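Local coordinates for protein glutamine cyclotransferase (Xanthomonas campestris, PDB 3MBR) that probably cyclises N-terminal glutamine residues of peptides to pyroglutamate, using a beta-propeller scaffold that binds a calcium ion, at residues K47-L50 with E51-R54; A210-A213 with E214-R217. The protein carries 1 engineered substitution. All blocks are in the same frame, centred on the assembly; numbering follows the deposited sequence.

Interaction 1: residues K47-L50 with E51-R54; sequences KVDL and ETGR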
ATOM      1  N   LYS A  47     -13.926  -3.289  -3.809  1.00 22.10           N
ATOM      2  CA  LYS A  47     -14.165  -1.904  -4.178  1.00 21.14           C
ATOM      3  C   LYS A  47     -15.065  -1.336  -3.091  1.00 21.42           C
ATOM      4  O   LYS A  47     -16.128  -1.911  -2.855  1.00 22.03           O
ATOM      5  CB  LYS A  47     -14.862  -1.824  -5.523  1.00 23.96           C
ATOM      6  CG  LYS A  47     -15.207  -0.372  -5.914  1.00 24.79           C
ATOM      7  CD  LYS A  47     -16.025  -0.437  -7.279  1.00 31.91           C
ATOM      8  CE  LYS A  47     -16.407   0.858  -7.765  1.00 35.11           C
ATOM      9  NZ  LYS A  47     -17.280   0.653  -8.993  1.00 38.61           N
ATOM     10  N   VAL A  48     -14.645  -0.259  -2.479  1.00 20.27           N
ATOM     11  CA  VAL A  48     -15.261   0.219  -1.211  1.00 20.02           C
ATOM     12  C   VAL A  48     -15.674   1.655  -1.322  1.00 20.72           C
ATOM     13  O   VAL A  48     -14.972   2.491  -1.879  1.00 21.78           O
ATOM     14  CB  VAL A  48     -14.295  -0.015  -0.007  1.00 18.89           C
ATOM     15  CG1 VAL A  48     -14.879   0.508   1.303  1.00 23.10           C
ATOM     16  CG2 VAL A  48     -13.830  -1.467   0.083  1.00 23.62           C
ATOM     17  N   ASP A  49     -16.866   1.915  -0.853  1.00 21.59           N
ATOM     18  CA  ASP A  49     -17.376   3.288  -0.746  1.00 23.40           C
ATOM     19  C   ASP A  49     -16.660   4.000   0.416  1.00 21.10           C
ATOM     20  O   ASP A  49     -16.686   3.571   1.568  1.00 22.38           O
ATOM     21  CB  ASP A  49     -18.891   3.259  -0.480  1.00 25.04           C
ATOM     22  CG  ASP A  49     -19.463   4.621  -0.394  1.00 29.25           C
ATOM     23  OD1 ASP A  49     -19.839   5.077   0.709  1.00 35.75           O
ATOM     24  OD2 ASP A  49     -19.408   5.310  -1.436  1.00 36.42           O
ATOM     25  N   LEU A  50     -15.967   5.101   0.119  1.00 20.56           N
ATOM     26  CA  LEU A  50     -15.247   5.821   1.151  1.00 21.44           C
ATOM     27  C   LEU A  50     -16.087   6.240   2.331  1.00 21.62           C
ATOM     28  O   LEU A  50     -15.707   6.070   3.486  1.00 21.64           O
ATOM     29  CB  LEU A  50     -14.546   7.036   0.483  1.00 23.45           C
ATOM     30  CG  LEU A  50     -13.907   8.021   1.431  1.00 22.81           C
ATOM     31  CD1 LEU A  50     -12.693   7.377   2.209  1.00 23.44           C
ATOM     32  CD2 LEU A  50     -13.451   9.322   0.772  1.00 25.06           C
ATOM     33  N   GLU A  51     -17.215   6.853   2.046  1.00 23.14           N
ATOM     34  CA  GLU A  51     -17.932   7.520   3.073  1.00 24.28           C
ATOM     35  C   GLU A  51     -18.567   6.534   4.073  1.00 24.35           C
ATOM     36  O   GLU A  51     -18.698   6.854   5.253  1.00 27.57           O
ATOM     37  CB  GLU A  51     -19.026   8.382   2.430  1.00 26.42           C
ATOM     38  CG  GLU A  51     -18.373   9.563   1.665  1.00 32.41           C
ATOM     39  CD  GLU A  51     -17.788  10.638   2.554  1.00 34.87           C
ATOM     40  OE1 GLU A  51     -17.909  10.621   3.809  1.00 34.04           O
ATOM     41  OE2 GLU A  51     -17.169  11.518   1.971  1.00 36.09           O
ATOM     42  N   THR A  52     -18.909   5.340   3.595  1.00 25.32           N
ATOM     43  CA  THR A  52     -19.663   4.368   4.399  1.00 26.18           C
ATOM     44  C   THR A  52     -18.795   3.153   4.771  1.00 24.62           C
ATOM     45  O   THR A  52     -19.111   2.420   5.691  1.00 27.33           O
ATOM     46  CB  THR A  52     -20.917   3.863   3.697  1.00 27.34           C
ATOM     47  OG1 THR A  52     -20.540   3.131   2.537  1.00 27.68           O
ATOM     48  CG2 THR A  52     -21.891   5.036   3.383  1.00 29.70           C
ATOM     49  N   GLY A  53     -17.701   2.956   4.057  1.00 22.77           N
ATOM     50  CA  GLY A  53     -16.901   1.733   4.269  1.00 22.18           C
ATOM     51  C   GLY A  53     -17.531   0.468   3.708  1.00 20.70           C
ATOM     52  O   GLY A  53     -17.037  -0.609   3.917  1.00 22.11           O
ATOM     53  N   ARG A  54     -18.681   0.587   3.046  1.00 23.24           N
ATOM     54  CA  ARG A  54     -19.398  -0.588   2.518  1.00 25.37           C
ATOM     55  C   ARG A  54     -18.745  -1.104   1.234  1.00 24.00           C
ATOM     56  O   ARG A  54     -18.256  -0.332   0.387  1.00 25.10           O
ATOM     57  CB  ARG A  54     -20.829  -0.127   2.182  1.00 27.57           C
ATOM     58  CG  ARG A  54     -21.650   0.067   3.486  1.00 30.21           C
ATOM     59  CD  ARG A  54     -23.004   0.749   3.205  1.00 41.15           C
ATOM     60  NE  ARG A  54     -23.715   0.990   4.457  1.00 44.68           N
ATOM     61  CZ  ARG A  54     -24.806   1.746   4.574  1.00 51.83           C
ATOM     62  NH1 ARG A  54     -25.281   2.385   3.507  1.00 57.00           N
ATOM     63  NH2 ARG A  54     -25.394   1.884   5.761  1.00 53.86           N
TER
HETATM   64  O   HOH W   1     -18.163   7.777  -0.738  1.00 26.98           O
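Asp49 and Thr52 meet in the turn of a beta-hairpin, where strand 44-49 hands over to strand 55-60, an edge strand of its four-stranded propeller blade. The tight part of the turn is polar and centres on the Asp49 carboxylate. Thr52 OG1 donates to Asp49 OD1 at 2.8 Å, reaching it on the anti side, a little out of the carboxylate plane, and Thr52 N adds a weak bond to the same oxygen. OG1 stands between the backbone N and the carbonyl carbon of its own residue (chi1 65°), which also lets it accept from Arg54 N at 3.2 Å, an ST turn. Threonine suits this place because its one hydroxyl gives to the aspartate while it receives from the backbone. The main chain closes the loop around them: Asp49 N gives a straight bond to Arg54 O (2.9 Å), and Gly53 N gives a more bent one to Asp49 O (2.8 Å). Gly53 has a phi of 74°, a left-handed conformation that glycine adopts with little strain. Beside it, the buried Val48 lays CG1 against Gly53 O at 3.6 Å, so a compact branched residue packs against the peptide of Gly53. Leu50, also buried, turns its side chain to Leu33, Tyr15 and Phe219 of neighbouring strands. The outer side is looser. Glu51 bends its chain away, in a long, weak ion pair with Lys13, and Arg54 extends outward; both are exposed, as charged side chains at a turn can afford to be. A water bridges Asp49 and Glu51 here: it donates to Asp49 OD2 at 2.9 Å and accepts from Glu51 N at 3.1 Å.

Interaction 2: residues A210-A213 with E214-R217; sequences AFDA and EHDR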
ATOM      1  N   ALA A 210      -3.495   5.257   0.682  1.00 14.95           N
ATOM      2  CA  ALA A 210      -4.081   5.566  -0.614  1.00 14.71           C
ATOM      3  C   ALA A 210      -4.113   7.098  -0.864  1.00 15.86           C
ATOM      4  O   ALA A 210      -4.565   7.819   0.015  1.00 19.19           O
ATOM      5  CB  ALA A 210      -5.488   5.007  -0.757  1.00 16.60           C
ATOM      6  N   PHE A 211      -3.744   7.557  -2.020  1.00 16.23           N
ATOM      7  CA  PHE A 211      -3.734   8.957  -2.301  1.00 17.45           C
ATOM      8  C   PHE A 211      -4.728   9.280  -3.418  1.00 18.03           C
ATOM      9  O   PHE A 211      -4.749   8.610  -4.498  1.00 18.66           O
ATOM     10  CB  PHE A 211      -2.316   9.369  -2.731  1.00 18.41           C
ATOM     11  CG  PHE A 211      -2.195  10.823  -2.962  1.00 18.73           C
ATOM     12  CD1 PHE A 211      -2.485  11.735  -1.964  1.00 20.61           C
ATOM     13  CD2 PHE A 211      -1.747  11.302  -4.197  1.00 22.61           C
ATOM     14  CE1 PHE A 211      -2.343  13.120  -2.158  1.00 22.99           C
ATOM     15  CE2 PHE A 211      -1.549  12.713  -4.391  1.00 23.19           C
ATOM     16  CZ  PHE A 211      -1.875  13.586  -3.392  1.00 23.33           C
ATOM     17  N   ASP A 212      -5.615  10.233  -3.139  1.00 18.30           N
ATOM     18  CA  ASP A 212      -6.545  10.796  -4.133  1.00 20.10           C
ATOM     19  C   ASP A 212      -5.836  12.009  -4.706  1.00 22.13           C
ATOM     20  O   ASP A 212      -5.803  13.051  -4.051  1.00 21.35           O
ATOM     21  CB  ASP A 212      -7.819  11.188  -3.376  1.00 19.22           C
ATOM     22  CG  ASP A 212      -8.748  12.090  -4.185  1.00 21.36           C
ATOM     23  OD1 ASP A 212      -9.781  12.496  -3.595  1.00 22.21           O
ATOM     24  OD2 ASP A 212      -8.485  12.396  -5.369  1.00 23.18           O
ATOM     25  N   ALA A 213      -5.223  11.855  -5.913  1.00 24.04           N
ATOM     26  CA  ALA A 213      -4.469  12.977  -6.398  1.00 25.36           C
ATOM     27  C   ALA A 213      -5.327  14.117  -6.873  1.00 27.99           C
ATOM     28  O   ALA A 213      -4.863  15.284  -6.842  1.00 31.23           O
ATOM     29  CB  ALA A 213      -3.469  12.551  -7.508  1.00 27.86           C
ATOM     30  N   GLU A 214      -6.571  13.816  -7.284  1.00 27.83           N
ATOM     31  CA  GLU A 214      -7.398  14.929  -7.808  1.00 29.19           C
ATOM     32  C   GLU A 214      -7.708  15.971  -6.712  1.00 28.51           C
ATOM     33  O   GLU A 214      -7.794  17.179  -6.942  1.00 31.90           O
ATOM     34  CB  GLU A 214      -8.675  14.325  -8.379  1.00 30.87           C
ATOM     35  CG  GLU A 214      -9.659  15.369  -8.884  1.00 37.28           C
ATOM     36  CD  GLU A 214     -10.913  14.794  -9.483  1.00 46.45           C
ATOM     37  OE1 GLU A 214     -11.799  15.640  -9.871  1.00 52.73           O
ATOM     38  OE2 GLU A 214     -11.008  13.534  -9.590  1.00 51.01           O
ATOM     39  N   HIS A 215      -7.944  15.474  -5.504  1.00 26.20           N
ATOM     40  CA  HIS A 215      -8.332  16.361  -4.420  1.00 25.93           C
ATOM     41  C   HIS A 215      -7.285  16.482  -3.333  1.00 25.47           C
ATOM     42  O   HIS A 215      -7.544  17.159  -2.356  1.00 28.41           O
ATOM     43  CB  HIS A 215      -9.659  15.920  -3.785  1.00 25.30           C
ATOM     44  CG  HIS A 215     -10.753  15.723  -4.774  1.00 26.04           C
ATOM     45  ND1 HIS A 215     -11.125  14.470  -5.242  1.00 25.59           N
ATOM     46  CD2 HIS A 215     -11.571  16.622  -5.407  1.00 26.13           C
ATOM     47  CE1 HIS A 215     -12.117  14.612  -6.110  1.00 27.00           C
ATOM     48  NE2 HIS A 215     -12.399  15.901  -6.241  1.00 30.18           N
ATOM     49  N   ASP A 216      -6.104  15.851  -3.542  1.00 24.99           N
ATOM     50  CA  ASP A 216      -4.974  15.855  -2.615  1.00 24.82           C
ATOM     51  C   ASP A 216      -5.404  15.336  -1.262  1.00 23.05           C
ATOM     52  O   ASP A 216      -5.191  16.018  -0.260  1.00 25.94           O
ATOM     53  CB  ASP A 216      -4.388  17.299  -2.524  1.00 26.71           C
ATOM     54  CG  ASP A 216      -3.076  17.378  -1.692  1.00 34.79           C
ATOM     55  OD1 ASP A 216      -2.386  16.351  -1.439  1.00 36.98           O
ATOM     56  OD2 ASP A 216      -2.767  18.527  -1.305  1.00 41.41           O
ATOM     57  N   ARG A 217      -5.974  14.139  -1.237  1.00 19.77           N
ATOM     58  CA  ARG A 217      -6.363  13.518   0.048  1.00 19.27           C
ATOM     59  C   ARG A 217      -5.542  12.257   0.250  1.00 17.83           C
ATOM     60  O   ARG A 217      -5.552  11.367  -0.642  1.00 19.50           O
ATOM     61  CB  ARG A 217      -7.864  13.168   0.049  1.00 18.45           C
ATOM     62  CG  ARG A 217      -8.776  14.388  -0.217  1.00 18.36           C
ATOM     63  CD  ARG A 217     -10.228  14.052  -0.007  1.00 18.09           C
ATOM     64  NE  ARG A 217     -10.692  13.093  -0.991  1.00 19.40           N
ATOM     65  CZ  ARG A 217     -11.873  12.472  -0.931  1.00 19.45           C
ATOM     66  NH1 ARG A 217     -12.755  12.778   0.068  1.00 19.45           N
ATOM     67  NH2 ARG A 217     -12.207  11.628  -1.876  1.00 21.33           N
TER
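This is a salt-bridged hairpin turn with a G1 beta bulge, linking strands 206-212 and 217-222 of one propeller blade, in which Asp212 gathers donors from His215 and Arg217. The backbone frames it: Asp212 and Arg217 form an antiparallel hydrogen-bonded pair, with Asp212 N to Arg217 O at 2.7 Å and Arg217 N to Asp212 O at 3.0 Å. Asp216 also faces Asp212, and its left-handed backbone (phi 56°) makes the bulge. With CG anti to its backbone N (chi1 166°), Asp212 carries its carboxylate over to the loop residues 214-217. Its OD1 is gripped three times. His215 ND1 comes in on the syn lone pair at 2.9 Å, with the oxygen close to the imidazole plane. On the anti side Arg217 presents the edge of its guanidinium, NE at 2.8 Å and NH2 at 3.1 Å; the chain bends at chi3 (-66°) to bring that edge round. The two flat donors thus reach OD1 from its syn and anti sides, each standing steeply to the carboxylate plane. The other oxygen, OD2, takes the backbone N of His215 from above the carboxylate plane. Glu214, its chain extended, lays CG over the centre of the His215 ring. Away from this cluster, the buried Phe211 turns its ring edge to Asp216, CE1 lying 3.3 Å from OD1, so the weakly positive ring hydrogens meet a carboxylate oxygen. Phe211 N is hydrogen-bonded to the calcium ligand Glu156. Aspartate fits position 212 because one short carboxylate can serve ring, guanidinium and backbone together. That buried negative charge is matched by Arg217, and the surrounding donors would be expected to favour the ionised form and to fix the orientation of His215 and Arg217.

How the interactions relate
Both interactions are hairpin turns of the same propeller, in different blades, with centres 16 Å apart. They touch directly where Leu50 CD2 of interaction 1 packs on Arg217 NH1 of interaction 2 at 3.6 Å, so the arginine that grips an aspartate in one turn also leans on a leucine of the other. Their relation to the bound calcium ion differs: the side chain of Ala210 lies about 5 Å from the metal, and that of Val48 about 13 Å. Segment 210-213 directly follows the calcium ligand Ile209, and the side chains of both Ala210 and Val48 lie near that of the ligand Leu26, at about 4 and 7 Å.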